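Local coordinates for protein similarities with probable monooxygenase (Photorhabdus luminescens, PDB 4HB9) that binds flavin-adenine dinucleotide and probably acts as a flavin-dependent monooxygenase, at residues G141-F146 and S311-L316; N210-K215 and I276-S281. One frame throughout, in Å; residues are numbered along the deposited sequence.

Contact 1 of 2, residues G141-F146 and S311-L316; sequences GGIKIF and STVTLL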
loop_
_atom_site.group_PDB
_atom_site.type_symbol
_atom_site.label_atom_id
_atom_site.label_comp_id
_atom_site.label_asym_id
_atom_site.label_seq_id
_atom_site.Cartn_x
_atom_site.Cartn_y
_atom_site.Cartn_z
ATOM N N GLY A 141 -6.074 -33.871 4.766
ATOM C CA GLY A 141 -6.150 -32.485 5.223
ATOM C C GLY A 141 -4.760 -31.883 5.098
ATOM O O GLY A 141 -3.758 -32.607 5.076
ATOM N N GLY A 142 -4.680 -30.563 5.001
ATOM C CA GLY A 142 -3.376 -29.897 4.894
ATOM C C GLY A 142 -3.097 -29.416 3.486
ATOM O O GLY A 142 -3.743 -29.852 2.532
ATOM N N ILE A 143 -2.136 -28.505 3.366
ATOM C CA ILE A 143 -1.824 -27.870 2.094
ATOM C C ILE A 143 -0.347 -27.973 1.828
ATOM O O ILE A 143 0.471 -27.654 2.695
ATOM C CB ILE A 143 -2.203 -26.391 2.121
ATOM C CG1 ILE A 143 -3.688 -26.235 2.446
ATOM C CG2 ILE A 143 -1.877 -25.722 0.793
ATOM C CD1 ILE A 143 -4.036 -24.863 2.955
ATOM N N LYS A 144 -0.010 -28.413 0.626
ATOM C CA LYS A 144 1.366 -28.531 0.198
ATOM C C LYS A 144 1.663 -27.288 -0.637
ATOM O O LYS A 144 0.960 -27.022 -1.599
ATOM C CB LYS A 144 1.574 -29.815 -0.633
ATOM C CG LYS A 144 3.020 -30.057 -1.017
ATOM C CD LYS A 144 3.213 -31.425 -1.646
ATOM C CE LYS A 144 4.691 -31.744 -1.802
ATOM N NZ LYS A 144 4.954 -32.973 -2.617
ATOM N N ILE A 145 2.699 -26.544 -0.251
ATOM C CA ILE A 145 3.116 -25.349 -0.977
ATOM C C ILE A 145 4.362 -25.655 -1.782
ATOM O O ILE A 145 5.315 -26.190 -1.236
ATOM C CB ILE A 145 3.479 -24.185 -0.015
ATOM C CG1 ILE A 145 2.395 -23.988 1.051
ATOM C CG2 ILE A 145 3.682 -22.899 -0.816
ATOM C CD1 ILE A 145 2.882 -23.184 2.255
ATOM N N PHE A 146 4.369 -25.289 -3.066
ATOM C CA PHE A 146 5.544 -25.456 -3.917
ATOM C C PHE A 146 6.207 -24.121 -4.228
ATOM O O PHE A 146 5.530 -23.196 -4.644
ATOM C CB PHE A 146 5.127 -26.071 -5.254
ATOM C CG PHE A 146 4.520 -27.445 -5.126
ATOM C CD1 PHE A 146 5.279 -28.579 -5.360
ATOM C CD2 PHE A 146 3.202 -27.601 -4.749
ATOM C CE1 PHE A 146 4.724 -29.848 -5.250
ATOM C CE2 PHE A 146 2.640 -28.869 -4.625
ATOM C CZ PHE A 146 3.400 -29.997 -4.884
ATOM N N SER A 311 -12.421 -22.034 2.578
ATOM C CA SER A 311 -11.608 -23.207 2.800
ATOM C C SER A 311 -10.436 -22.809 3.691
ATOM O O SER A 311 -10.429 -21.724 4.253
ATOM C CB SER A 311 -11.123 -23.769 1.468
ATOM O OG SER A 311 -10.161 -22.931 0.859
ATOM N N THR A 312 -9.447 -23.678 3.766
ATOM C CA THR A 312 -8.235 -23.400 4.520
ATOM C C THR A 312 -7.216 -22.558 3.740
ATOM O O THR A 312 -6.135 -22.291 4.241
ATOM C CB THR A 312 -7.600 -24.715 4.987
ATOM O OG1 THR A 312 -7.304 -25.522 3.853
ATOM C CG2 THR A 312 -8.553 -25.458 5.924
ATOM N N VAL A 313 -7.554 -22.129 2.528
ATOM C CA VAL A 313 -6.765 -21.120 1.787
ATOM C C VAL A 313 -7.567 -19.833 1.864
ATOM O O VAL A 313 -8.811 -19.821 1.607
ATOM C CB VAL A 313 -6.597 -21.483 0.289
ATOM C CG1 VAL A 313 -5.848 -20.399 -0.466
ATOM C CG2 VAL A 313 -5.890 -22.819 0.110
ATOM N N THR A 314 -6.888 -18.738 2.212
ATOM C CA THR A 314 -7.521 -17.434 2.164
ATOM C C THR A 314 -6.517 -16.348 1.719
ATOM O O THR A 314 -5.395 -16.648 1.374
ATOM C CB THR A 314 -8.241 -17.094 3.486
ATOM O OG1 THR A 314 -9.102 -15.982 3.295
ATOM C CG2 THR A 314 -7.318 -16.790 4.612
ATOM N N LEU A 315 -6.969 -15.104 1.675
ATOM C CA LEU A 315 -6.155 -14.005 1.129
ATOM C C LEU A 315 -6.229 -12.800 2.017
ATOM O O LEU A 315 -7.223 -12.645 2.738
ATOM C CB LEU A 315 -6.672 -13.602 -0.256
ATOM C CG LEU A 315 -6.632 -14.717 -1.302
ATOM C CD1 LEU A 315 -7.470 -14.331 -2.509
ATOM C CD2 LEU A 315 -5.226 -15.088 -1.706
ATOM N N LEU A 316 -5.209 -11.929 1.940
ATOM C CA LEU A 316 -5.313 -10.620 2.571
ATOM C C LEU A 316 -4.535 -9.546 1.832
ATOM O O LEU A 316 -3.763 -9.839 0.952
ATOM C CB LEU A 316 -4.962 -10.635 4.065
ATOM C CG LEU A 316 -3.574 -10.787 4.636
ATOM C CD1 LEU A 316 -2.672 -9.566 4.427
ATOM C CD2 LEU A 316 -3.738 -11.029 6.130
#

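Contact 2 of 2, residues N210-K215 and I276-S281; sequences NSIVPK and ISWDPS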
loop_
_atom_site.group_PDB
_atom_site.type_symbol
_atom_site.label_atom_id
_atom_site.label_comp_id
_atom_site.label_asym_id
_atom_site.label_seq_id
_atom_site.Cartn_x
_atom_site.Cartn_y
_atom_site.Cartn_z
ATOM N N ASN A 210 -3.106 19.562 -0.234
ATOM C CA ASN A 210 -3.709 20.513 -1.155
ATOM C C ASN A 210 -4.143 19.796 -2.413
ATOM O O ASN A 210 -3.450 18.892 -2.892
ATOM C CB ASN A 210 -2.725 21.613 -1.549
ATOM C CG ASN A 210 -2.090 22.306 -0.348
ATOM O OD1 ASN A 210 -2.750 23.005 0.388
ATOM N ND2 ASN A 210 -0.811 22.091 -0.149
ATOM N N SER A 211 -5.279 20.223 -2.952
ATOM C CA SER A 211 -5.729 19.787 -4.259
ATOM C C SER A 211 -5.858 20.953 -5.213
ATOM O O SER A 211 -6.446 21.964 -4.855
ATOM C CB SER A 211 -7.068 19.096 -4.114
ATOM O OG SER A 211 -6.857 17.747 -3.747
ATOM N N ILE A 212 -5.305 20.807 -6.417
ATOM C CA ILE A 212 -5.405 21.807 -7.435
ATOM C C ILE A 212 -6.439 21.332 -8.413
ATOM O O ILE A 212 -6.290 20.253 -9.014
ATOM C CB ILE A 212 -4.083 22.020 -8.174
ATOM C CG1 ILE A 212 -2.934 22.281 -7.190
ATOM C CG2 ILE A 212 -4.225 23.114 -9.213
ATOM C CD1 ILE A 212 -3.157 23.349 -6.149
ATOM N N VAL A 213 -7.482 22.141 -8.570
ATOM C CA VAL A 213 -8.606 21.804 -9.436
ATOM C C VAL A 213 -8.653 22.752 -10.616
ATOM O O VAL A 213 -9.174 23.867 -10.492
ATOM C CB VAL A 213 -9.954 21.872 -8.694
ATOM C CG1 VAL A 213 -11.061 21.296 -9.575
ATOM C CG2 VAL A 213 -9.888 21.103 -7.391
ATOM N N PRO A 214 -8.116 22.330 -11.766
ATOM C CA PRO A 214 -8.102 23.208 -12.932
ATOM C C PRO A 214 -9.386 23.152 -13.752
ATOM O O PRO A 214 -10.309 22.407 -13.414
ATOM C CB PRO A 214 -6.942 22.653 -13.744
ATOM C CG PRO A 214 -7.019 21.188 -13.470
ATOM C CD PRO A 214 -7.475 21.040 -12.055
ATOM N N LYS A 215 -9.415 23.901 -14.853
ATOM C CA LYS A 215 -10.544 23.836 -15.791
ATOM C C LYS A 215 -10.425 22.633 -16.692
ATOM O O LYS A 215 -11.409 22.165 -17.238
ATOM C CB LYS A 215 -10.623 25.091 -16.678
ATOM C CG LYS A 215 -10.721 26.402 -15.922
ATOM C CD LYS A 215 -10.171 27.548 -16.776
ATOM C CE LYS A 215 -9.904 28.802 -15.956
ATOM N NZ LYS A 215 -11.177 29.525 -15.689
ATOM N N ILE A 276 0.636 24.346 -18.216
ATOM C CA ILE A 276 0.931 25.645 -18.817
ATOM C C ILE A 276 -0.181 26.581 -18.331
ATOM O O ILE A 276 -1.373 26.261 -18.411
ATOM C CB ILE A 276 0.975 25.604 -20.359
ATOM C CG1 ILE A 276 2.107 24.688 -20.845
ATOM C CG2 ILE A 276 1.217 27.011 -20.915
ATOM C CD1 ILE A 276 1.954 24.217 -22.275
ATOM N N SER A 277 0.235 27.694 -17.765
ATOM C CA SER A 277 -0.654 28.736 -17.218
ATOM C C SER A 277 -0.951 28.544 -15.743
ATOM O O SER A 277 -1.409 29.474 -15.088
ATOM C CB SER A 277 -1.956 28.917 -18.032
ATOM O OG SER A 277 -2.995 28.034 -17.614
ATOM N N TRP A 278 -0.671 27.369 -15.182
ATOM C CA TRP A 278 -0.934 27.175 -13.761
ATOM C C TRP A 278 0.112 27.949 -12.961
ATOM O O TRP A 278 1.179 28.318 -13.469
ATOM C CB TRP A 278 -0.875 25.696 -13.331
ATOM C CG TRP A 278 -1.807 24.765 -13.998
ATOM C CD1 TRP A 278 -2.472 24.938 -15.173
ATOM C CD2 TRP A 278 -2.153 23.455 -13.528
ATOM N NE1 TRP A 278 -3.223 23.815 -15.457
ATOM C CE2 TRP A 278 -3.025 22.889 -14.469
ATOM C CE3 TRP A 278 -1.802 22.715 -12.396
ATOM C CZ2 TRP A 278 -3.575 21.608 -14.304
ATOM C CZ3 TRP A 278 -2.325 21.442 -12.241
ATOM C CH2 TRP A 278 -3.204 20.903 -13.188
ATOM N N ASP A 279 -0.172 28.117 -11.685
ATOM C CA ASP A 279 0.664 28.913 -10.825
ATOM C C ASP A 279 2.126 28.465 -10.798
ATOM O O ASP A 279 2.422 27.264 -10.716
ATOM C CB ASP A 279 0.133 28.913 -9.416
ATOM C CG ASP A 279 0.743 30.016 -8.580
ATOM O OD1 ASP A 279 0.276 31.185 -8.712
ATOM O OD2 ASP A 279 1.671 29.706 -7.808
ATOM N N PRO A 280 3.054 29.435 -10.853
ATOM C CA PRO A 280 4.478 29.110 -10.878
ATOM C C PRO A 280 4.978 28.202 -9.747
ATOM O O PRO A 280 5.911 27.458 -9.959
ATOM C CB PRO A 280 5.148 30.489 -10.785
ATOM C CG PRO A 280 4.190 31.409 -11.457
ATOM C CD PRO A 280 2.815 30.869 -11.110
ATOM N N SER A 281 4.376 28.279 -8.562
ATOM C CA SER A 281 4.793 27.437 -7.420
ATOM C C SER A 281 4.649 25.950 -7.734
ATOM O O SER A 281 5.466 25.110 -7.325
ATOM C CB SER A 281 3.983 27.806 -6.176
ATOM O OG SER A 281 2.572 27.614 -6.385
#

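Contact 1 of 2, residues G141-F146 and S311-L316
The CD1 methyl of I143 lies over one face of the flat T312–V313 peptide group, almost directly above T312 O at 3.6 Å. At another corner of that group the backbone N of V313 donates to S311 OG, 3.2 Å away and nearly straight (167°). This ST turn fixes the bend leading into strand 313-315, and S311 OG also shares a hydrogen bond with Y172 OH. The same I143 methyl touches the hydroxyl of T312, with CD1 3.5 Å from OG1, and the two side chains slide past each other in opposite senses. Its further neighbour is the V313 methyl CG2, 4.0 Å from CD1. I143 reaches this far because CG1 stands beside the backbone N (chi1 -58°) and the chain then runs out extended (chi2 160°), leaving CD1 as the leading atom. Y135 and V155, on the strands flanking I143, pack against its side chain, while L355 of helix 355-386 touches T312. The contact thus joins the middle strand of the three-stranded antiparallel sheet to the approach and start of an edge strand of the parallel, Rossmann-type sheet. Chemically, one methyl spans a hydroxyl, a carbonyl oxygen and a valine methyl, so the segments meet through van der Waals packing alone, without a directional bond between them.

Contact 2 of 2, residues N210-K215 and I276-S281
W278 reaches across to I212 and P214 with the six-membered part of its indole. From CB, the chain places CG beside the backbone N and anti to the carbonyl carbon (chi1 -59°), and a small second torsion (chi2 19°) sends the benzo ring out to strand 210-212 and the turn after it. The touching begins at the ring fusion, where CE2 lies 4.0 Å from P214 CB. The next atom, CZ2, sits over the CB–CG bond of P214, 3.6 Å from both carbons. At the far end of the ring, CH2 is 3.8 Å from P214 CG. Turning back along the other side, CZ3 meets the branch methyl of I212, with CG2 at 3.9 Å, and CE3 lies 4.0 Å from the same I212 CG2. With CG1 of I212 beside the backbone N (chi1 -52°), CG2 is left anti to that N and faces the indole, while the longer branch leads away from the tryptophan. Both partners approach the indole at a slant, and the packing is wholly apolar. D218 and E83 also touch W278. One residue further on, D279 is the N-cap of helix 280-287: its OD2 accepts from S281 N at 3.1 Å, from above the carboxylate plane, and from S281 OG at 2.7 Å, on the anti side. Two donors on one oxygen thus define the helix start just beyond the tryptophan. The contact packs one end of a β-hairpin, I212 on strand 210-212 and P214 in the connection to the antiparallel neighbour 218-228, against the loop linking helices 264-274 and 280-287.

Contact 1 and contact 2 lie on opposite sides of the chain's centre, their own centres 50 Å apart and their nearest atoms about 28 Å apart. Along the chain they are nested: 141-146, then 210-215 and 276-281, then 311-316. They share no sheet: contact 1 sits in the nucleotide-binding part, contact 2 at the mixed seven-stranded sheet. Between the segments of contact 1 the chain supplies the remaining strands of the mixed sheet, whose strands 79-81 and 87-89 came earlier, then returns to add strand 313-315 at the edge of the parallel sheet. Contact 1 is thus in the region of the FAD, the V313 side chain about 13 Å from it, while contact 2 lies away from the known FAD-binding residues.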